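Local structure of enoyl-CoA hydratase/isomerase (Mycobacterium abscessus, 3QXZ) at residues T27-T32 / A63-Q69; Y131-R137 / L163-F169; T202-E207 / P259-Q264. The protein probably hydrates or isomerises enoyl-CoA thioesters, as a trimeric member of the crotonase-like enoyl-CoA hydratase/isomerase family. All coordinates share one frame; numbering follows the deposited sequence.

The contacts follow one another along the chain. Contacts 1 and 2 have centres about 16 Å apart and do not touch, their nearest atoms lying about 6 Å apart. Both adjoin strand 108-110 and helix 112-117, contact 1 from two loops, contact 2 through strand 131-132, which pairs with 108-110, and what follows it. Contact 3 lies across the centre of the chain from both, its centre about 36 Å from contact 1 and about 41 Å from contact 2, where the C-terminal tail meets the junction of helices 186-203 and 206-222. In the trimer, contact 2 meets contact 3 of another subunit, Arg137 packing on its Asn203, so elements far apart in one chain become partners between chains.

Contact 1: residues T27-T32 / A63-Q69; sequences TRNSFT and AFCSGAQ
The hydroxyl of Ser30 is gripped from two directions. Gln69 NE2 donates to Ser30 OG at 2.8 Å along an almost straight N-H line (171°) that lies in the Gln69 amide plane, and Thr27 OG1 shares a second hydrogen bond with Ser30 OG. OG sits between the Ser30 backbone N and carbonyl carbon (chi1 64°), which points it at both partners. A shorter bond runs from Ser66 OG to Thr27 O, 2.7 Å, while Ser66 N donates to Arg28 O at 3.0 Å; one serine therefore fastens two successive carbonyls. Such cross-linking joins the loop after strand 17-23 to the loop after strand 54-59 in the crotonase fold, where the latter loop, as in relatives, probably supplies a backbone N-H to the oxyanion hole. Phe31 N reaches Gly67 O from above the Gly67 carbonyl plane, at 2.9 Å, and a water joins Phe31 O to Gln69 N. The Asn29 amide is buried and held at both ends: ND2 bonds to Phe64 O, 3.1 Å away, and to Ala60 O, and OD1 accepts from Gly24 N. On the apolar side Phe31 CB rests 4.0 Å from Cys65 SG, with the ring directed onto Ile112 and Leu116 of helix 112-117.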
loop_
_atom_site.group_PDB
_atom_site.type_symbol
_atom_site.label_atom_id
_atom_site.label_comp_id
_atom_site.label_asym_id
_atom_site.label_seq_id
_atom_site.Cartn_x
_atom_site.Cartn_y
_atom_site.Cartn_z
ATOM N N THR A 27 -10.088 15.825 -29.599
ATOM C CA THR A 27 -10.510 14.596 -28.918
ATOM C C THR A 27 -10.115 14.551 -27.438
ATOM O O THR A 27 -10.082 13.465 -26.854
ATOM C CB THR A 27 -9.918 13.321 -29.590
ATOM O OG1 THR A 27 -8.481 13.360 -29.527
ATOM C CG2 THR A 27 -10.368 13.192 -31.046
ATOM N N ARG A 28 -9.840 15.708 -26.839
ATOM C CA ARG A 28 -9.352 15.777 -25.458
ATOM C C ARG A 28 -8.124 14.871 -25.278
ATOM O O ARG A 28 -8.007 14.100 -24.295
ATOM C CB ARG A 28 -10.472 15.447 -24.456
ATOM C CG ARG A 28 -11.469 16.586 -24.249
ATOM C CD ARG A 28 -12.575 16.172 -23.291
ATOM N NE ARG A 28 -13.259 17.324 -22.707
ATOM C CZ ARG A 28 -14.353 17.248 -21.951
ATOM N NH1 ARG A 28 -14.910 16.074 -21.686
ATOM N NH2 ARG A 28 -14.897 18.354 -21.460
ATOM N N ASN A 29 -7.222 14.961 -26.253
ATOM C CA ASN A 29 -5.934 14.266 -26.281
ATOM C C ASN A 29 -6.100 12.758 -26.199
ATOM O O ASN A 29 -5.383 12.101 -25.449
ATOM C CB ASN A 29 -4.976 14.792 -25.182
ATOM C CG ASN A 29 -5.047 16.300 -25.006
ATOM O OD1 ASN A 29 -5.130 17.060 -25.993
ATOM N ND2 ASN A 29 -5.029 16.755 -23.758
ATOM N N SER A 30 -7.023 12.206 -26.989
ATOM C CA SER A 30 -7.278 10.764 -26.973
ATOM C C SER A 30 -6.018 9.964 -27.264
ATOM O O SER A 30 -5.118 10.418 -27.976
ATOM C CB SER A 30 -8.374 10.377 -27.970
ATOM O OG SER A 30 -7.945 10.652 -29.294
ATOM N N PHE A 31 -5.949 8.777 -26.669
ATOM C CA PHE A 31 -4.847 7.871 -26.899
ATOM C C PHE A 31 -5.013 7.156 -28.227
ATOM O O PHE A 31 -6.114 6.718 -28.583
ATOM C CB PHE A 31 -4.748 6.836 -25.776
ATOM C CG PHE A 31 -3.543 5.963 -25.889
ATOM C CD1 PHE A 31 -2.299 6.426 -25.448
ATOM C CD2 PHE A 31 -3.633 4.700 -26.454
ATOM C CE1 PHE A 31 -1.168 5.643 -25.576
ATOM C CE2 PHE A 31 -2.496 3.902 -26.587
ATOM C CZ PHE A 31 -1.265 4.385 -26.132
ATOM N N THR A 32 -3.904 7.035 -28.944
ATOM C CA THR A 32 -3.834 6.269 -30.184
ATOM C C THR A 32 -2.600 5.388 -30.157
ATOM O O THR A 32 -1.639 5.665 -29.420
ATOM C CB THR A 32 -3.732 7.176 -31.438
ATOM O OG1 THR A 32 -2.473 7.857 -31.431
ATOM C CG2 THR A 32 -4.898 8.192 -31.497
ATOM N N ALA A 63 -7.728 18.876 -20.986
ATOM C CA ALA A 63 -7.656 17.484 -20.549
ATOM C C ALA A 63 -6.218 16.992 -20.402
ATOM O O ALA A 63 -5.281 17.591 -20.946
ATOM C CB ALA A 63 -8.415 16.613 -21.528
ATOM N N PHE A 64 -6.037 15.882 -19.682
ATOM C CA PHE A 64 -4.770 15.177 -19.740
ATOM C C PHE A 64 -4.821 14.204 -20.920
ATOM O O PHE A 64 -4.127 14.394 -21.923
ATOM C CB PHE A 64 -4.471 14.479 -18.400
ATOM C CG PHE A 64 -3.200 13.657 -18.410
ATOM C CD1 PHE A 64 -1.943 14.272 -18.276
ATOM C CD2 PHE A 64 -3.252 12.265 -18.539
ATOM C CE1 PHE A 64 -0.769 13.518 -18.279
ATOM C CE2 PHE A 64 -2.089 11.496 -18.557
ATOM C CZ PHE A 64 -0.833 12.125 -18.410
ATOM N N CYS A 65 -5.675 13.174 -20.833
ATOM C CA CYS A 65 -5.835 12.192 -21.909
ATOM C C CYS A 65 -7.150 11.464 -21.704
ATOM O O CYS A 65 -7.360 10.815 -20.685
ATOM C CB CYS A 65 -4.664 11.196 -21.930
ATOM S SG CYS A 65 -4.876 9.849 -23.110
ATOM N N SER A 66 -8.050 11.600 -22.678
ATOM C CA SER A 66 -9.387 11.016 -22.596
ATOM C C SER A 66 -9.408 9.506 -22.862
ATOM O O SER A 66 -10.469 8.895 -22.809
ATOM C CB SER A 66 -10.337 11.722 -23.566
ATOM O OG SER A 66 -9.854 11.575 -24.897
ATOM N N GLY A 67 -8.254 8.916 -23.140
ATOM C CA GLY A 67 -8.147 7.477 -23.365
ATOM C C GLY A 67 -8.541 7.035 -24.763
ATOM O O GLY A 67 -8.531 7.846 -25.694
ATOM N N ALA A 68 -8.838 5.745 -24.903
ATOM C CA ALA A 68 -9.171 5.166 -26.210
ATOM C C ALA A 68 -10.397 5.827 -26.806
ATOM O O ALA A 68 -11.322 6.180 -26.098
ATOM C CB ALA A 68 -9.393 3.653 -26.098
ATOM N N GLN A 69 -10.358 6.018 -28.123
ATOM C CA GLN A 69 -11.497 6.510 -28.897
ATOM C C GLN A 69 -12.597 5.436 -28.955
ATOM O O GLN A 69 -12.463 4.465 -29.696
ATOM C CB GLN A 69 -11.009 6.899 -30.305
ATOM C CG GLN A 69 -9.876 7.965 -30.276
ATOM C CD GLN A 69 -9.090 8.124 -31.581
ATOM O OE1 GLN A 69 -9.225 7.332 -32.526
ATOM N NE2 GLN A 69 -8.261 9.160 -31.632
HETATM O O HOH W 1 -7.808 4.873 -29.438
#

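Contact 2: residues Y131-R137 / L163-F169; sequences YAIPQVR and LLTGASF
Two torsions set the key groups of this contact. Phe169 holds CG between its backbone N and carbonyl carbon (chi1 57°), which brings one face of its ring against Tyr131 CB, while Arg137 bends at chi3 (82°) and swings its guanidinium round to Thr165. The first gives a CH-pi contact: Tyr131 CB stands 3.8 Å from the Phe169 ring centroid, 17° off the normal. Beside it Phe169 N donates to Tyr131 O at 2.9 Å, and the Tyr131 ring meets Phe169 O at its edge. A water completes this end, accepting from Tyr131 N and donating to Phe169 O.

At the other end Arg137 NH1 donates to Thr165 O, 2.8 Å away, with the oxygen at the edge of the guanidinium and near its plane. NH1 has a second partner, a salt bridge to Asp199 of a second subunit, so the same group ties the end of helix 151-165 to the trimer interface. Within the crotonase fold the contact joins strand 131-132 and the chain after it to the end of that helix and the loop that follows. Past Thr165 the chain leaves the helix through Gly166, whose phi is positive and whose CA makes a CA-H...O contact with Ile133 O, 3.3 Å; Pro134 and Arg137 leave no room for a side chain. Thr165 OG1, also hydrogen-bonded to Glu161 O, accepts from Ala167 N in an ST turn that shapes the exit.

Between the two ends, Ile133 and Leu163 lie side by side, CG2 to CD2 3.8 Å, and the methyls of Val136 press on Leu163 O, CG2 3.4 Å from it. Water bridges backbone groups of the two segments: one donates to Ile133 O and Leu163 O while accepting from Val136 N, and another accepts from Ile133 N and donates to Ala167 O.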
loop_
_atom_site.group_PDB
_atom_site.type_symbol
_atom_site.label_atom_id
_atom_site.label_comp_id
_atom_site.label_asym_id
_atom_site.label_seq_id
_atom_site.Cartn_x
_atom_site.Cartn_y
_atom_site.Cartn_z
ATOM N N TYR A 131 -11.812 11.386 -13.596
ATOM C CA TYR A 131 -10.821 10.294 -13.547
ATOM C C TYR A 131 -11.544 8.969 -13.439
ATOM O O TYR A 131 -12.455 8.829 -12.630
ATOM C CB TYR A 131 -9.886 10.491 -12.343
ATOM C CG TYR A 131 -9.235 11.851 -12.395
ATOM C CD1 TYR A 131 -8.382 12.190 -13.454
ATOM C CD2 TYR A 131 -9.547 12.831 -11.445
ATOM C CE1 TYR A 131 -7.833 13.462 -13.554
ATOM C CE2 TYR A 131 -9.004 14.102 -11.530
ATOM C CZ TYR A 131 -8.140 14.403 -12.582
ATOM O OH TYR A 131 -7.593 15.674 -12.689
ATOM N N ALA A 132 -11.163 7.988 -14.263
ATOM C CA ALA A 132 -11.808 6.669 -14.207
ATOM C C ALA A 132 -10.957 5.700 -14.974
ATOM O O ALA A 132 -10.215 6.094 -15.894
ATOM C CB ALA A 132 -13.228 6.697 -14.820
ATOM N N ILE A 133 -11.131 4.417 -14.646
ATOM C CA ILE A 133 -10.537 3.301 -15.402
ATOM C C ILE A 133 -11.732 2.408 -15.762
ATOM O O ILE A 133 -11.979 1.407 -15.100
ATOM C CB ILE A 133 -9.463 2.566 -14.567
ATOM C CG1 ILE A 133 -8.390 3.554 -14.103
ATOM C CG2 ILE A 133 -8.825 1.441 -15.358
ATOM C CD1 ILE A 133 -7.461 2.982 -12.999
ATOM N N PRO A 134 -12.497 2.798 -16.810
ATOM C CA PRO A 134 -13.810 2.177 -17.007
ATOM C C PRO A 134 -13.831 1.050 -18.019
ATOM O O PRO A 134 -14.915 0.662 -18.458
ATOM C CB PRO A 134 -14.648 3.350 -17.506
ATOM C CG PRO A 134 -13.686 4.117 -18.381
ATOM C CD PRO A 134 -12.313 3.961 -17.707
ATOM N N GLN A 135 -12.667 0.511 -18.369
ATOM C CA GLN A 135 -12.570 -0.520 -19.418
ATOM C C GLN A 135 -13.561 -1.680 -19.240
ATOM O O GLN A 135 -14.123 -2.170 -20.226
ATOM C CB GLN A 135 -11.144 -1.071 -19.440
ATOM C CG GLN A 135 -10.102 -0.193 -20.177
ATOM C CD GLN A 135 -9.432 0.861 -19.293
ATOM O OE1 GLN A 135 -10.047 1.432 -18.387
ATOM N NE2 GLN A 135 -8.152 1.117 -19.555
ATOM N N VAL A 136 -13.765 -2.151 -18.006
ATOM C CA VAL A 136 -14.683 -3.305 -17.814
ATOM C C VAL A 136 -16.132 -2.986 -18.177
ATOM O O VAL A 136 -16.892 -3.900 -18.503
ATOM C CB VAL A 136 -14.643 -3.900 -16.375
ATOM C CG1 VAL A 136 -13.243 -4.452 -16.037
ATOM C CG2 VAL A 136 -15.130 -2.868 -15.331
ATOM N N ARG A 137 -16.504 -1.696 -18.166
ATOM C CA ARG A 137 -17.854 -1.273 -18.577
ATOM C C ARG A 137 -18.024 -1.301 -20.088
ATOM O O ARG A 137 -19.153 -1.179 -20.580
ATOM C CB ARG A 137 -18.165 0.121 -18.018
ATOM C CG ARG A 137 -18.059 0.217 -16.498
ATOM C CD ARG A 137 -18.302 1.631 -15.989
ATOM N NE ARG A 137 -19.717 1.989 -15.851
ATOM C CZ ARG A 137 -20.478 1.699 -14.795
ATOM N NH1 ARG A 137 -20.016 0.972 -13.783
ATOM N NH2 ARG A 137 -21.746 2.126 -14.747
ATOM N N LEU A 163 -11.144 -0.828 -10.480
ATOM C CA LEU A 163 -10.986 -1.708 -11.666
ATOM C C LEU A 163 -12.224 -2.535 -11.982
ATOM O O LEU A 163 -12.533 -2.757 -13.164
ATOM C CB LEU A 163 -9.786 -2.632 -11.492
ATOM C CG LEU A 163 -8.442 -1.914 -11.286
ATOM C CD1 LEU A 163 -7.338 -2.967 -11.218
ATOM C CD2 LEU A 163 -8.180 -0.886 -12.386
ATOM N N LEU A 164 -12.936 -3.005 -10.960
ATOM C CA LEU A 164 -14.084 -3.886 -11.170
ATOM C C LEU A 164 -15.356 -3.106 -11.433
ATOM O O LEU A 164 -16.263 -3.634 -12.090
ATOM C CB LEU A 164 -14.287 -4.830 -9.979
ATOM C CG LEU A 164 -13.184 -5.840 -9.685
ATOM C CD1 LEU A 164 -13.482 -6.658 -8.462
ATOM C CD2 LEU A 164 -12.985 -6.781 -10.893
ATOM N N THR A 165 -15.475 -1.886 -10.919
ATOM C CA THR A 165 -16.682 -1.102 -11.199
ATOM C C THR A 165 -16.450 -0.097 -12.316
ATOM O O THR A 165 -17.413 0.350 -12.935
ATOM C CB THR A 165 -17.243 -0.336 -9.968
ATOM O OG1 THR A 165 -16.385 0.762 -9.622
ATOM C CG2 THR A 165 -17.458 -1.247 -8.773
ATOM N N GLY A 166 -15.198 0.317 -12.561
ATOM C CA GLY A 166 -14.933 1.384 -13.525
ATOM C C GLY A 166 -15.437 2.756 -13.114
ATOM O O GLY A 166 -15.517 3.662 -13.956
ATOM N N ALA A 167 -15.747 2.916 -11.834
ATOM C CA ALA A 167 -16.321 4.173 -11.360
ATOM C C ALA A 167 -15.353 5.355 -11.413
ATOM O O ALA A 167 -14.140 5.220 -11.295
ATOM C CB ALA A 167 -16.870 4.011 -9.966
ATOM N N SER A 168 -15.926 6.534 -11.584
ATOM C CA SER A 168 -15.152 7.761 -11.556
ATOM C C SER A 168 -14.760 8.099 -10.125
ATOM O O SER A 168 -15.403 7.652 -9.166
ATOM C CB SER A 168 -15.956 8.892 -12.204
ATOM O OG SER A 168 -16.287 8.550 -13.546
ATOM N N PHE A 169 -13.693 8.869 -9.977
ATOM C CA PHE A 169 -13.198 9.290 -8.665
ATOM C C PHE A 169 -12.611 10.679 -8.787
ATOM O O PHE A 169 -12.170 11.089 -9.870
ATOM C CB PHE A 169 -12.187 8.289 -8.068
ATOM C CG PHE A 169 -10.978 8.010 -8.949
ATOM C CD1 PHE A 169 -11.048 7.038 -9.950
ATOM C CD2 PHE A 169 -9.783 8.694 -8.762
ATOM C CE1 PHE A 169 -9.935 6.752 -10.751
ATOM C CE2 PHE A 169 -8.664 8.417 -9.555
ATOM C CZ PHE A 169 -8.752 7.442 -10.563
HETATM O O HOH W 2 -13.970 12.046 -11.607
HETATM O O HOH W 3 -12.111 -1.314 -15.638
HETATM O O HOH W 4 -12.217 3.515 -12.206
#

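Contact 3: residues T202-E207 / P259-Q264; sequences TNVAPE and PRWAGQ. With EDO (1,2-ethanediol), chain H.
Trp261 and Ala205 form the tight half of this contact. Ala205 lies over one face of the indole, its CA above the middle of the ring system and its CB in a CH-pi contact 3.7 Å from the centroid of the six-membered ring, only 8° off the normal. Pro259 CB from the same tail covers the opposite face nearer the rim. On the same side as Ala205, Pro206 CD packs 3.5 Å from Trp261 CB. Trp261 CG is anti to its own carbonyl carbon (chi1 -54°), turning the ring in toward the end of helix 186-203. There Trp261 NE1 makes a weak hydrogen bond to Thr202 O, 3.1 Å away, and Asn203 O sits at the ring edge, 3.5 Å from Trp261 CZ2. Thr202 O also accepts from a water that donates to Pro259 O as well.

Further along, the packing gives way to water. Glu207 and Gln264 cross at about a right angle with Glu207 CG 3.7 Å from Gln264 CG, but their polar link runs through two waters. Both donate to Glu207 OE1; one accepts from Gln264 N (2.9 Å) and the other donates to Gln264 O. OE2 of the carboxylate instead pairs with Arg239, probably favouring its charged form. A 1,2-ethanediol, probably from the crystallisation liquor, donates through O1 to Pro206 O (3.0 Å) and also bonds Arg53.

The C-terminal tail after helix 245-255 lies across the junction between helices 186-203 and 206-222, anchored to helix 245-255 through Asp245, while Asn203 and Trp261 face Arg137 of a third subunit.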
loop_
_atom_site.group_PDB
_atom_site.type_symbol
_atom_site.label_atom_id
_atom_site.label_comp_id
_atom_site.label_asym_id
_atom_site.label_seq_id
_atom_site.Cartn_x
_atom_site.Cartn_y
_atom_site.Cartn_z
ATOM N N THR A 202 17.985 20.864 -9.960
ATOM C CA THR A 202 18.970 21.722 -9.298
ATOM C C THR A 202 19.578 21.049 -8.070
ATOM O O THR A 202 20.802 21.022 -7.911
ATOM C CB THR A 202 18.311 23.040 -8.899
ATOM O OG1 THR A 202 17.798 23.651 -10.090
ATOM C CG2 THR A 202 19.332 23.982 -8.233
ATOM N N ASN A 203 18.737 20.481 -7.205
ATOM C CA ASN A 203 19.159 20.136 -5.852
ATOM C C ASN A 203 19.302 18.668 -5.530
ATOM O O ASN A 203 19.733 18.335 -4.421
ATOM C CB ASN A 203 18.227 20.790 -4.838
ATOM C CG ASN A 203 18.311 22.292 -4.901
ATOM O OD1 ASN A 203 19.400 22.860 -4.818
ATOM N ND2 ASN A 203 17.184 22.933 -5.094
ATOM N N VAL A 204 18.985 17.800 -6.492
ATOM C CA VAL A 204 19.112 16.350 -6.282
ATOM C C VAL A 204 20.208 15.823 -7.205
ATOM O O VAL A 204 20.225 16.125 -8.401
ATOM C CB VAL A 204 17.767 15.642 -6.555
ATOM C CG1 VAL A 204 17.933 14.107 -6.572
ATOM C CG2 VAL A 204 16.710 16.090 -5.527
ATOM N N ALA A 205 21.147 15.058 -6.659
ATOM C CA ALA A 205 22.278 14.580 -7.471
ATOM C C ALA A 205 21.781 13.624 -8.567
ATOM O O ALA A 205 20.884 12.810 -8.313
ATOM C CB ALA A 205 23.322 13.894 -6.603
ATOM N N PRO A 206 22.348 13.699 -9.784
ATOM C CA PRO A 206 21.831 12.858 -10.890
ATOM C C PRO A 206 21.909 11.363 -10.609
ATOM O O PRO A 206 20.922 10.639 -10.814
ATOM C CB PRO A 206 22.709 13.240 -12.099
ATOM C CG PRO A 206 23.733 14.205 -11.592
ATOM C CD PRO A 206 23.379 14.664 -10.223
ATOM N N GLU A 207 23.051 10.880 -10.122
ATOM C CA GLU A 207 23.187 9.450 -9.867
ATOM C C GLU A 207 22.359 9.028 -8.651
ATOM O O GLU A 207 21.853 7.900 -8.592
ATOM C CB GLU A 207 24.665 9.039 -9.736
ATOM C CG GLU A 207 24.894 7.535 -9.847
ATOM C CD GLU A 207 24.600 6.929 -11.216
ATOM O OE1 GLU A 207 24.374 7.661 -12.213
ATOM O OE2 GLU A 207 24.606 5.691 -11.287
ATOM N N PRO A 259 24.551 23.227 -5.386
ATOM C CA PRO A 259 25.527 22.182 -5.663
ATOM C C PRO A 259 25.914 22.152 -7.147
ATOM O O PRO A 259 25.083 22.455 -8.003
ATOM C CB PRO A 259 24.791 20.901 -5.240
ATOM C CG PRO A 259 23.330 21.223 -5.385
ATOM C CD PRO A 259 23.219 22.693 -5.028
ATOM N N ARG A 260 27.173 21.822 -7.418
ATOM C CA ARG A 260 27.685 21.690 -8.780
ATOM C C ARG A 260 27.848 20.214 -9.073
ATOM O O ARG A 260 28.924 19.657 -8.920
ATOM C CB ARG A 260 29.026 22.437 -8.916
ATOM C CG ARG A 260 28.931 23.891 -8.558
ATOM C CD ARG A 260 30.261 24.600 -8.753
ATOM N NE ARG A 260 30.130 26.016 -8.440
ATOM C CZ ARG A 260 30.906 26.976 -8.950
ATOM N NH1 ARG A 260 31.882 26.683 -9.810
ATOM N NH2 ARG A 260 30.694 28.237 -8.603
ATOM N N TRP A 261 26.755 19.568 -9.468
ATOM C CA TRP A 261 26.805 18.125 -9.670
ATOM C C TRP A 261 27.608 17.737 -10.912
ATOM O O TRP A 261 27.479 18.380 -11.968
ATOM C CB TRP A 261 25.394 17.549 -9.789
ATOM C CG TRP A 261 24.434 17.845 -8.691
ATOM C CD1 TRP A 261 23.224 18.449 -8.844
ATOM C CD2 TRP A 261 24.548 17.511 -7.296
ATOM N NE1 TRP A 261 22.568 18.521 -7.635
ATOM C CE2 TRP A 261 23.349 17.944 -6.665
ATOM C CE3 TRP A 261 25.545 16.902 -6.514
ATOM C CZ2 TRP A 261 23.121 17.771 -5.294
ATOM C CZ3 TRP A 261 25.326 16.742 -5.140
ATOM C CH2 TRP A 261 24.120 17.177 -4.551
ATOM N N ALA A 262 28.401 16.679 -10.779
ATOM C CA ALA A 262 29.169 16.146 -11.915
ATOM C C ALA A 262 28.534 14.897 -12.507
ATOM O O ALA A 262 28.765 14.582 -13.680
ATOM C CB ALA A 262 30.590 15.835 -11.490
ATOM N N GLY A 263 27.749 14.169 -11.705
ATOM C CA GLY A 263 27.247 12.849 -12.107
ATOM C C GLY A 263 28.391 11.860 -12.242
ATOM O O GLY A 263 29.536 12.164 -11.873
ATOM N N GLN A 264 28.099 10.678 -12.781
ATOM C CA GLN A 264 29.162 9.714 -13.079
ATOM C C GLN A 264 28.870 8.852 -14.300
ATOM O O GLN A 264 27.721 8.744 -14.719
ATOM C CB GLN A 264 29.494 8.847 -11.859
ATOM C CG GLN A 264 28.311 8.152 -11.194
ATOM C CD GLN A 264 28.757 7.318 -10.010
ATOM O OE1 GLN A 264 28.420 7.616 -8.847
ATOM N NE2 GLN A 264 29.548 6.284 -10.290
HETATM C C1 EDO H . 18.846 10.446 -13.866
HETATM O O1 EDO H . 18.478 10.768 -12.523
HETATM C C2 EDO H . 18.609 11.703 -14.684
HETATM O O2 EDO H . 19.584 12.724 -14.358
HETATM O O HOH W 5 22.564 22.983 -8.637
HETATM O O HOH W 6 25.232 10.306 -12.985
HETATM O O HOH W 7 25.696 6.626 -14.252
#